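Local structure of meso-diaminopimelate dehydrogenase (Clostridium tetani, 3WGY) at residues E57-L68 / G80-D91; H96-M106 / L118-G126. The protein is an engineered form of a dehydrogenase that catalyses the reversible NADP-dependent oxidative deamination of meso-2,6-diaminopimelate to L-2-amino-6-oxopimelate. The protein carries 6 engineered substitutions. All coordinates share one frame; numbering follows the deposited sequence.

Overall arrangement
Two successive units of a Rossmann-like nucleotide-binding domain are compared here, with centres about 17 Å apart. Contact 1, partly buried, pairs the parallel strands 65-68 and 88-90 and folds helix 80-84 over one face of them; backbone hydrogen bonds and a methionine-phenylalanine contact dominate, and its loop end is exposed. Contact 2 is buried and lies nearer the centre of the chain, where the start of helix 99-113 meets the residues following strand 116-118 through apolar and edge contacts beside the second subunit. The two are joined through the 80-91 segment, where the backbones of Thr-89 and Asp-91 pair with Leu-118, while the Asp-91 carboxylate reaches His-102 and the Ser-120 amide.

Contact 1: residues E57-L68 / G80-D91; sequences ELYKDTVDVMIL and GPMIASQFNTVD
Met-66 and Phe-87 illustrate how a flexible side chain can be fitted to a flat one. CG of Met-66 lies anti to its backbone N (chi1 -163°), and bends at chi2 and chi3 bring the methyl CE directly above the ring centre of Phe-87, 3.3 Å from the centroid. This is a CH-pi contact; SD stands above the same face at a greater distance, completing a Met-aromatic pair. The ring is also met at its edge, where the carbonyl O of Tyr-59 lies near its plane, 3.1 Å from CE2. CB of Val-63, its side chain turned roughly perpendicular to that of Phe-87, comes within 3.6 Å of CD2. The side chains of Met-66 and Ile-83 cross at about a right angle, CG meeting CG2, and the Leu-68 side chain passes that of Ile-83 heading the opposite way while its CD1 presses on CA of Gly-80 (3.4 Å).

The backbones pair as parallel strands: Met-66 N donates to Asn-88 O, Val-90 N to Met-66 O, and Leu-68 N to Val-90 O. Asn-88 extends this pairing with its side chain, ND2 donating almost in the amide plane to Asp-64 O at 3.2 Å, while its OD1 accepts from Ile-116 N. A water bridges Val-63 O and Asn-88 N.

Helix 80-84 lies over Met-66 through Ile-83, and helix 99-113 reaches the same face at Thr-89 through Met-106; Val-65, Ile-67 and Val-90 on the other face pack against helix 276-296. Strands 5-10 and 116-118 flank the pair inside the seven-stranded parallel sheet.

Contact 2: residues H96-M106 / L118-G126; sequences HGRIPQHFERM and LISTGWDPG
Ile-119 meets three side chains of helix 99-113 through different atoms, showing how one beta-branched residue can serve several neighbours. Its CG1 sits between the backbone N and the carbonyl carbon (chi1 74°), which carries CD1 of Ile-119 to 3.8 Å from CD1 of Phe-103, at the edge of that ring and near its plane. CG2 touches both CD2 of His-102 and CG of Met-106, the latter at 4.0 Å. CB abuts the edge of the His-102 imidazole, 3.6 Å from CD2. That imidazole has CG of Met-106 over the rim of one face; a hydrogen bond between NE2 and Asp-91 OD2 and a stack with Phe-93 would together limit its rotation.

Near the start of the helix, CD1 of Ile-99 reaches OG of Ser-120 (3.3 Å), a hydroxyl already hydrogen-bonded to Phe-93 O. CE1 of His-96 lies 3.3 Å from Asp-124 OD1, a close contact and not a hydrogen bond; OD1 is near the ring plane, but the carboxylate plane is turned 68° from the ring. Pro-125, preceded by a cis peptide, meets CE1 of His-96 at a slant. Both polar groups have stronger partners elsewhere: His-96 ND1 bonds Leu-326 O of the second subunit, and Asp-124 OD2 forms a salt bridge with Arg-132.

Strand 88-90, helix 99-113 and strand 116-118 form a beta-alpha-beta crossover, the repeating unit of a Rossmann-like fold, here with its helix start set against the dimer partner.

Contact 1: residues E57-L68 / G80-D91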
loop_
_atom_site.group_PDB
_atom_site.type_symbol
_atom_site.label_atom_id
_atom_site.label_comp_id
_atom_site.label_asym_id
_atom_site.label_seq_id
_atom_site.Cartn_x
_atom_site.Cartn_y
_atom_site.Cartn_z
ATOM N N GLU B 57 4.177 14.125 33.759
ATOM C CA GLU B 57 5.605 14.358 33.928
ATOM C C GLU B 57 6.325 13.279 34.740
ATOM O O GLU B 57 7.504 13.011 34.520
ATOM C CB GLU B 57 5.814 15.711 34.602
ATOM C CG GLU B 57 4.913 15.919 35.821
ATOM C CD GLU B 57 5.192 17.225 36.552
ATOM O OE1 GLU B 57 4.455 17.535 37.513
ATOM O OE2 GLU B 57 6.146 17.938 36.170
ATOM N N LEU B 58 5.617 12.662 35.677
ATOM C CA LEU B 58 6.209 11.636 36.528
ATOM C C LEU B 58 6.515 10.333 35.807
ATOM O O LEU B 58 7.185 9.453 36.354
ATOM C CB LEU B 58 5.277 11.344 37.710
ATOM C CG LEU B 58 4.940 12.568 38.560
ATOM C CD1 LEU B 58 3.921 12.210 39.642
ATOM C CD2 LEU B 58 6.221 13.110 39.170
ATOM N N TYR B 59 6.035 10.208 34.578
ATOM C CA TYR B 59 6.244 8.982 33.826
ATOM C C TYR B 59 7.275 9.073 32.697
ATOM O O TYR B 59 7.300 8.221 31.807
ATOM C CB TYR B 59 4.889 8.494 33.289
ATOM C CG TYR B 59 3.960 8.013 34.384
ATOM C CD1 TYR B 59 3.365 8.914 35.273
ATOM C CD2 TYR B 59 3.729 6.647 34.576
ATOM C CE1 TYR B 59 2.565 8.465 36.331
ATOM C CE2 TYR B 59 2.936 6.189 35.629
ATOM C CZ TYR B 59 2.358 7.102 36.504
ATOM O OH TYR B 59 1.590 6.653 37.551
ATOM N N LYS B 60 8.136 10.085 32.748
ATOM C CA LYS B 60 9.157 10.273 31.714
ATOM C C LYS B 60 10.091 9.078 31.503
ATOM O O LYS B 60 10.503 8.802 30.375
ATOM C CB LYS B 60 10.006 11.521 31.996
ATOM C CG LYS B 60 11.143 11.692 30.990
ATOM C CD LYS B 60 11.574 13.142 30.797
ATOM C CE LYS B 60 12.769 13.530 31.663
ATOM N NZ LYS B 60 12.446 13.648 33.115
ATOM N N ASP B 61 10.422 8.372 32.578
ATOM C CA ASP B 61 11.316 7.221 32.487
ATOM C C ASP B 61 10.613 5.873 32.357
ATOM O O ASP B 61 11.271 4.838 32.268
ATOM C CB ASP B 61 12.232 7.175 33.708
ATOM C CG ASP B 61 13.335 8.205 33.643
ATOM O OD1 ASP B 61 13.260 9.096 32.767
ATOM O OD2 ASP B 61 14.274 8.129 34.468
ATOM N N THR B 62 9.285 5.879 32.347
ATOM C CA THR B 62 8.539 4.631 32.247
ATOM C C THR B 62 7.736 4.487 30.949
ATOM O O THR B 62 7.162 3.430 30.678
ATOM C CB THR B 62 7.608 4.457 33.483
ATOM O OG1 THR B 62 6.728 3.349 33.277
ATOM C CG2 THR B 62 6.793 5.702 33.723
ATOM N N VAL B 63 7.704 5.541 30.141
ATOM C CA VAL B 63 6.980 5.502 28.876
ATOM C C VAL B 63 7.916 5.659 27.684
ATOM O O VAL B 63 8.612 6.666 27.563
ATOM C CB VAL B 63 5.913 6.618 28.801
ATOM C CG1 VAL B 63 5.240 6.610 27.429
ATOM C CG2 VAL B 63 4.879 6.417 29.896
ATOM N N ASP B 64 7.929 4.663 26.802
ATOM C CA ASP B 64 8.771 4.715 25.610
ATOM C C ASP B 64 8.062 5.495 24.516
ATOM O O ASP B 64 8.673 6.289 23.807
ATOM C CB ASP B 64 9.078 3.306 25.103
ATOM C CG ASP B 64 10.068 2.572 25.983
ATOM O OD1 ASP B 64 11.168 3.115 26.226
ATOM O OD2 ASP B 64 9.751 1.450 26.423
ATOM N N VAL B 65 6.762 5.261 24.380
ATOM C CA VAL B 65 5.987 5.959 23.370
ATOM C C VAL B 65 4.633 6.372 23.930
ATOM O O VAL B 65 3.939 5.578 24.554
ATOM C CB VAL B 65 5.770 5.075 22.121
ATOM C CG1 VAL B 65 4.960 5.836 21.082
ATOM C CG2 VAL B 65 7.108 4.657 21.548
ATOM N N MET B 66 4.273 7.628 23.698
ATOM C CA MET B 66 3.007 8.166 24.163
ATOM C C MET B 66 2.098 8.339 22.950
ATOM O O MET B 66 2.433 9.056 22.014
ATOM C CB MET B 66 3.237 9.523 24.837
ATOM C CG MET B 66 2.096 10.011 25.715
ATOM S SD MET B 66 1.953 9.110 27.277
ATOM C CE MET B 66 3.268 9.823 28.185
ATOM N N ILE B 67 0.956 7.669 22.951
ATOM C CA ILE B 67 0.034 7.812 21.837
ATOM C C ILE B 67 -0.991 8.889 22.211
ATOM O O ILE B 67 -1.727 8.747 23.190
ATOM C CB ILE B 67 -0.674 6.472 21.528
ATOM C CG1 ILE B 67 0.383 5.388 21.279
ATOM C CG2 ILE B 67 -1.580 6.628 20.305
ATOM C CD1 ILE B 67 -0.167 4.066 20.830
ATOM N N LEU B 68 -1.019 9.969 21.436
ATOM C CA LEU B 68 -1.926 11.081 21.682
ATOM C C LEU B 68 -3.318 10.842 21.109
ATOM O O LEU B 68 -3.518 10.856 19.888
ATOM C CB LEU B 68 -1.329 12.363 21.107
ATOM C CG LEU B 68 0.148 12.544 21.480
ATOM C CD1 LEU B 68 0.600 13.960 21.141
ATOM C CD2 LEU B 68 0.341 12.276 22.964
ATOM N N GLY B 80 0.322 18.299 21.728
ATOM C CA GLY B 80 1.269 17.340 21.201
ATOM C C GLY B 80 2.586 17.963 21.625
ATOM O O GLY B 80 3.493 17.276 22.098
ATOM N N PRO B 81 2.709 19.290 21.472
ATOM C CA PRO B 81 3.906 20.049 21.837
ATOM C C PRO B 81 4.318 19.889 23.297
ATOM O O PRO B 81 5.504 19.781 23.607
ATOM C CB PRO B 81 3.500 21.478 21.505
ATOM C CG PRO B 81 2.694 21.286 20.279
ATOM C CD PRO B 81 1.799 20.142 20.682
ATOM N N MET B 82 3.339 19.875 24.191
ATOM C CA MET B 82 3.623 19.740 25.610
ATOM C C MET B 82 4.136 18.351 25.972
ATOM O O MET B 82 4.979 18.210 26.863
ATOM C CB MET B 82 2.377 20.063 26.432
ATOM C CG MET B 82 1.755 21.424 26.125
ATOM S SD MET B 82 2.950 22.792 25.985
ATOM C CE MET B 82 3.701 22.788 27.630
ATOM N N ILE B 83 3.632 17.323 25.291
ATOM C CA ILE B 83 4.061 15.951 25.559
ATOM C C ILE B 83 5.381 15.644 24.853
ATOM O O ILE B 83 6.201 14.877 25.359
ATOM C CB ILE B 83 3.033 14.907 25.052
ATOM C CG1 ILE B 83 1.605 15.364 25.353
ATOM C CG2 ILE B 83 3.318 13.550 25.701
ATOM C CD1 ILE B 83 1.296 15.555 26.812
ATOM N N ALA B 84 5.572 16.234 23.676
ATOM C CA ALA B 84 6.779 16.005 22.887
ATOM C C ALA B 84 8.064 16.373 23.620
ATOM O O ALA B 84 9.106 15.761 23.391
ATOM C CB ALA B 84 6.697 16.769 21.568
ATOM N N SER B 85 7.994 17.376 24.491
ATOM C CA SER B 85 9.167 17.805 25.243
ATOM C C SER B 85 9.524 16.809 26.328
ATOM O O SER B 85 10.553 16.945 26.987
ATOM C CB SER B 85 8.921 19.165 25.898
ATOM O OG SER B 85 8.814 20.192 24.931
ATOM N N GLN B 86 8.685 15.799 26.508
ATOM C CA GLN B 86 8.930 14.822 27.556
ATOM C C GLN B 86 8.916 13.377 27.090
ATOM O O GLN B 86 9.486 12.510 27.752
ATOM C CB GLN B 86 7.892 15.006 28.662
ATOM C CG GLN B 86 7.841 16.420 29.217
ATOM C CD GLN B 86 6.647 16.655 30.121
ATOM O OE1 GLN B 86 5.496 16.588 29.682
ATOM N NE2 GLN B 86 6.915 16.934 31.391
ATOM N N PHE B 87 8.260 13.106 25.966
ATOM C CA PHE B 87 8.199 11.736 25.460
ATOM C C PHE B 87 8.270 11.705 23.948
ATOM O O PHE B 87 8.143 12.734 23.290
ATOM C CB PHE B 87 6.887 11.046 25.867
ATOM C CG PHE B 87 6.574 11.122 27.338
ATOM C CD1 PHE B 87 6.071 12.289 27.897
ATOM C CD2 PHE B 87 6.770 10.018 28.161
ATOM C CE1 PHE B 87 5.768 12.357 29.261
ATOM C CE2 PHE B 87 6.470 10.077 29.521
ATOM C CZ PHE B 87 5.968 11.250 30.070
ATOM N N ASN B 88 8.494 10.515 23.399
ATOM C CA ASN B 88 8.493 10.352 21.952
ATOM C C ASN B 88 6.994 10.253 21.732
ATOM O O ASN B 88 6.312 9.572 22.491
ATOM C CB ASN B 88 9.167 9.046 21.548
ATOM C CG ASN B 88 10.635 9.019 21.892
ATOM O OD1 ASN B 88 11.381 9.929 21.543
ATOM N ND2 ASN B 88 11.063 7.965 22.571
ATOM N N THR B 89 6.461 10.920 20.722
ATOM C CA THR B 89 5.019 10.870 20.541
ATOM C C THR B 89 4.519 10.361 19.204
ATOM O O THR B 89 5.253 10.327 18.219
ATOM C CB THR B 89 4.409 12.246 20.748
ATOM O OG1 THR B 89 4.897 13.133 19.732
ATOM C CG2 THR B 89 4.779 12.784 22.122
ATOM N N VAL B 90 3.251 9.966 19.203
ATOM C CA VAL B 90 2.559 9.482 18.022
ATOM C C VAL B 90 1.179 10.129 18.057
ATOM O O VAL B 90 0.464 10.011 19.052
ATOM C CB VAL B 90 2.388 7.939 18.043
ATOM C CG1 VAL B 90 1.385 7.511 16.976
ATOM C CG2 VAL B 90 3.727 7.257 17.795
ATOM N N ASP B 91 0.811 10.832 16.990
ATOM C CA ASP B 91 -0.506 11.457 16.937
ATOM C C ASP B 91 -1.158 11.271 15.570
ATOM O O ASP B 91 -0.513 10.844 14.606
ATOM C CB ASP B 91 -0.433 12.951 17.280
ATOM C CG ASP B 91 0.226 13.781 16.193
ATOM O OD1 ASP B 91 -0.160 13.641 15.011
ATOM O OD2 ASP B 91 1.122 14.592 16.523
HETATM O O HOH W 1 9.488 8.496 25.677
#

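Contact 2: residues H96-M106 / L118-G126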
loop_
_atom_site.group_PDB
_atom_site.type_symbol
_atom_site.label_atom_id
_atom_site.label_comp_id
_atom_site.label_asym_id
_atom_site.label_seq_id
_atom_site.Cartn_x
_atom_site.Cartn_y
_atom_site.Cartn_z
ATOM N N HIS B 96 -5.279 18.472 7.395
ATOM C CA HIS B 96 -4.377 18.521 6.250
ATOM C C HIS B 96 -3.786 19.898 5.964
ATOM O O HIS B 96 -2.579 20.031 5.741
ATOM C CB HIS B 96 -5.101 18.009 5.006
ATOM C CG HIS B 96 -5.462 16.553 5.072
ATOM N ND1 HIS B 96 -4.525 15.550 4.920
ATOM C CD2 HIS B 96 -6.650 15.938 5.280
ATOM C CE1 HIS B 96 -5.125 14.378 5.025
ATOM N NE2 HIS B 96 -6.411 14.586 5.245
ATOM N N GLY B 97 -4.637 20.921 5.968
ATOM C CA GLY B 97 -4.174 22.269 5.696
ATOM C C GLY B 97 -3.184 22.806 6.712
ATOM O O GLY B 97 -2.305 23.593 6.370
ATOM N N ARG B 98 -3.312 22.386 7.963
ATOM C CA ARG B 98 -2.409 22.861 9.000
ATOM C C ARG B 98 -1.278 21.880 9.301
ATOM O O ARG B 98 -0.489 22.108 10.213
ATOM C CB ARG B 98 -3.193 23.158 10.283
ATOM C CG ARG B 98 -4.122 24.368 10.186
ATOM C CD ARG B 98 -3.332 25.677 10.119
ATOM N NE ARG B 98 -3.410 26.454 11.357
ATOM C CZ ARG B 98 -4.507 27.081 11.783
ATOM N NH1 ARG B 98 -4.489 27.763 12.922
ATOM N NH2 ARG B 98 -5.625 27.034 11.069
ATOM N N ILE B 99 -1.195 20.796 8.532
ATOM C CA ILE B 99 -0.152 19.796 8.746
ATOM C C ILE B 99 1.269 20.365 8.665
ATOM O O ILE B 99 2.098 20.092 9.533
ATOM C CB ILE B 99 -0.311 18.596 7.761
ATOM C CG1 ILE B 99 -1.322 17.600 8.333
ATOM C CG2 ILE B 99 1.029 17.907 7.527
ATOM C CD1 ILE B 99 -1.525 16.348 7.489
ATOM N N PRO B 100 1.573 21.160 7.625
ATOM C CA PRO B 100 2.921 21.728 7.508
ATOM C C PRO B 100 3.350 22.446 8.784
ATOM O O PRO B 100 4.481 22.296 9.247
ATOM C CB PRO B 100 2.784 22.687 6.329
ATOM C CG PRO B 100 1.798 21.980 5.455
ATOM C CD PRO B 100 0.751 21.525 6.456
ATOM N N GLN B 101 2.430 23.219 9.348
ATOM C CA GLN B 101 2.687 23.980 10.564
ATOM C C GLN B 101 2.840 23.087 11.788
ATOM O O GLN B 101 3.674 23.349 12.654
ATOM C CB GLN B 101 1.549 24.974 10.797
ATOM C CG GLN B 101 1.742 25.893 11.990
ATOM C CD GLN B 101 0.651 25.731 13.031
ATOM O OE1 GLN B 101 0.268 26.694 13.690
ATOM N NE2 GLN B 101 0.153 24.504 13.192
ATOM N N HIS B 102 2.023 22.041 11.865
ATOM C CA HIS B 102 2.084 21.121 12.990
ATOM C C HIS B 102 3.449 20.449 12.982
ATOM O O HIS B 102 4.060 20.242 14.034
ATOM C CB HIS B 102 0.980 20.069 12.868
ATOM C CG HIS B 102 0.923 19.112 14.021
ATOM N ND1 HIS B 102 0.665 19.520 15.315
ATOM C CD2 HIS B 102 1.073 17.767 14.071
ATOM C CE1 HIS B 102 0.658 18.466 16.111
ATOM N NE2 HIS B 102 0.904 17.391 15.381
ATOM N N PHE B 103 3.922 20.123 11.783
ATOM C CA PHE B 103 5.218 19.477 11.621
ATOM C C PHE B 103 6.334 20.337 12.205
ATOM O O PHE B 103 7.106 19.881 13.047
ATOM C CB PHE B 103 5.505 19.220 10.140
ATOM C CG PHE B 103 6.754 18.423 9.905
ATOM C CD1 PHE B 103 6.789 17.067 10.206
ATOM C CD2 PHE B 103 7.909 19.035 9.434
ATOM C CE1 PHE B 103 7.957 16.329 10.046
ATOM C CE2 PHE B 103 9.087 18.309 9.271
ATOM C CZ PHE B 103 9.109 16.950 9.579
ATOM N N GLU B 104 6.420 21.584 11.754
ATOM C CA GLU B 104 7.454 22.492 12.241
ATOM C C GLU B 104 7.445 22.593 13.760
ATOM O O GLU B 104 8.485 22.440 14.402
ATOM C CB GLU B 104 7.271 23.889 11.640
ATOM C CG GLU B 104 7.528 23.968 10.147
ATOM C CD GLU B 104 8.924 23.502 9.766
ATOM O OE1 GLU B 104 9.911 24.068 10.289
ATOM O OE2 GLU B 104 9.033 22.569 8.940
ATOM N N ARG B 105 6.267 22.840 14.329
ATOM C CA ARG B 105 6.117 22.975 15.778
ATOM C C ARG B 105 6.657 21.748 16.507
ATOM O O ARG B 105 7.492 21.857 17.412
ATOM C CB ARG B 105 4.638 23.179 16.146
ATOM C CG ARG B 105 4.370 23.320 17.653
ATOM C CD ARG B 105 4.103 24.777 18.054
ATOM N NE ARG B 105 4.621 25.107 19.386
ATOM C CZ ARG B 105 3.932 25.026 20.521
ATOM N NH1 ARG B 105 2.665 24.624 20.519
ATOM N NH2 ARG B 105 4.517 25.348 21.670
ATOM N N MET B 106 6.172 20.577 16.110
ATOM C CA MET B 106 6.597 19.334 16.737
ATOM C C MET B 106 8.067 19.016 16.477
ATOM O O MET B 106 8.732 18.412 17.320
ATOM C CB MET B 106 5.727 18.180 16.243
ATOM C CG MET B 106 4.261 18.314 16.599
ATOM S SD MET B 106 3.992 18.242 18.368
ATOM C CE MET B 106 4.043 16.488 18.681
ATOM N N LEU B 118 5.941 11.323 15.780
ATOM C CA LEU B 118 5.273 10.942 14.542
ATOM C C LEU B 118 3.947 11.693 14.472
ATOM O O LEU B 118 3.098 11.551 15.346
ATOM C CB LEU B 118 5.011 9.434 14.512
ATOM C CG LEU B 118 4.067 8.982 13.394
ATOM C CD1 LEU B 118 4.656 9.387 12.047
ATOM C CD2 LEU B 118 3.858 7.464 13.471
ATOM N N ILE B 119 3.777 12.507 13.440
ATOM C CA ILE B 119 2.538 13.256 13.289
ATOM C C ILE B 119 1.708 12.759 12.107
ATOM O O ILE B 119 2.233 12.156 11.171
ATOM C CB ILE B 119 2.800 14.755 13.055
ATOM C CG1 ILE B 119 3.313 14.969 11.632
ATOM C CG2 ILE B 119 3.836 15.275 14.059
ATOM C CD1 ILE B 119 3.212 16.395 11.156
ATOM N N SER B 120 0.405 13.010 12.185
ATOM C CA SER B 120 -0.539 12.674 11.134
ATOM C C SER B 120 -0.611 11.234 10.626
ATOM O O SER B 120 -0.606 10.999 9.413
ATOM C CB SER B 120 -0.312 13.613 9.945
ATOM O OG SER B 120 -0.429 14.975 10.336
ATOM N N THR B 121 -0.678 10.269 11.534
ATOM C CA THR B 121 -0.810 8.882 11.106
ATOM C C THR B 121 -2.280 8.482 11.305
ATOM O O THR B 121 -3.048 9.216 11.934
ATOM C CB THR B 121 0.143 7.938 11.887
ATOM O OG1 THR B 121 0.110 6.632 11.292
ATOM C CG2 THR B 121 -0.254 7.842 13.337
ATOM N N GLY B 122 -2.666 7.333 10.759
ATOM C CA GLY B 122 -4.042 6.865 10.842
ATOM C C GLY B 122 -4.381 6.385 9.440
ATOM O O GLY B 122 -3.459 5.986 8.715
ATOM N N TRP B 123 -5.651 6.401 9.030
ATOM C CA TRP B 123 -5.933 5.960 7.667
ATOM C C TRP B 123 -5.897 7.131 6.689
ATOM O O TRP B 123 -5.475 6.967 5.550
ATOM C CB TRP B 123 -7.239 5.133 7.554
ATOM C CG TRP B 123 -8.534 5.696 8.092
ATOM C CD1 TRP B 123 -8.915 5.786 9.403
ATOM C CD2 TRP B 123 -9.669 6.124 7.317
ATOM N NE1 TRP B 123 -10.216 6.232 9.490
ATOM C CE2 TRP B 123 -10.702 6.449 8.227
ATOM C CE3 TRP B 123 -9.912 6.262 5.943
ATOM C CZ2 TRP B 123 -11.960 6.904 7.808
ATOM C CZ3 TRP B 123 -11.167 6.714 5.527
ATOM C CH2 TRP B 123 -12.172 7.027 6.458
ATOM N N ASP B 124 -6.331 8.310 7.129
ATOM C CA ASP B 124 -6.230 9.513 6.297
ATOM C C ASP B 124 -6.371 10.749 7.165
ATOM O O ASP B 124 -7.474 11.107 7.581
ATOM C CB ASP B 124 -7.272 9.561 5.178
ATOM C CG ASP B 124 -6.897 10.568 4.082
ATOM O OD1 ASP B 124 -5.861 11.259 4.236
ATOM O OD2 ASP B 124 -7.627 10.671 3.068
ATOM N N PRO B 125 -5.248 11.432 7.436
ATOM C CA PRO B 125 -3.904 11.079 6.956
ATOM C C PRO B 125 -3.373 9.743 7.485
ATOM O O PRO B 125 -3.845 9.220 8.499
ATOM C CB PRO B 125 -3.059 12.260 7.426
ATOM C CG PRO B 125 -3.700 12.593 8.742
ATOM C CD PRO B 125 -5.179 12.554 8.392
ATOM N N GLY B 126 -2.380 9.205 6.784
ATOM C CA GLY B 126 -1.795 7.941 7.181
ATOM C C GLY B 126 -1.691 6.990 6.006
ATOM O O GLY B 126 -0.946 7.241 5.058
#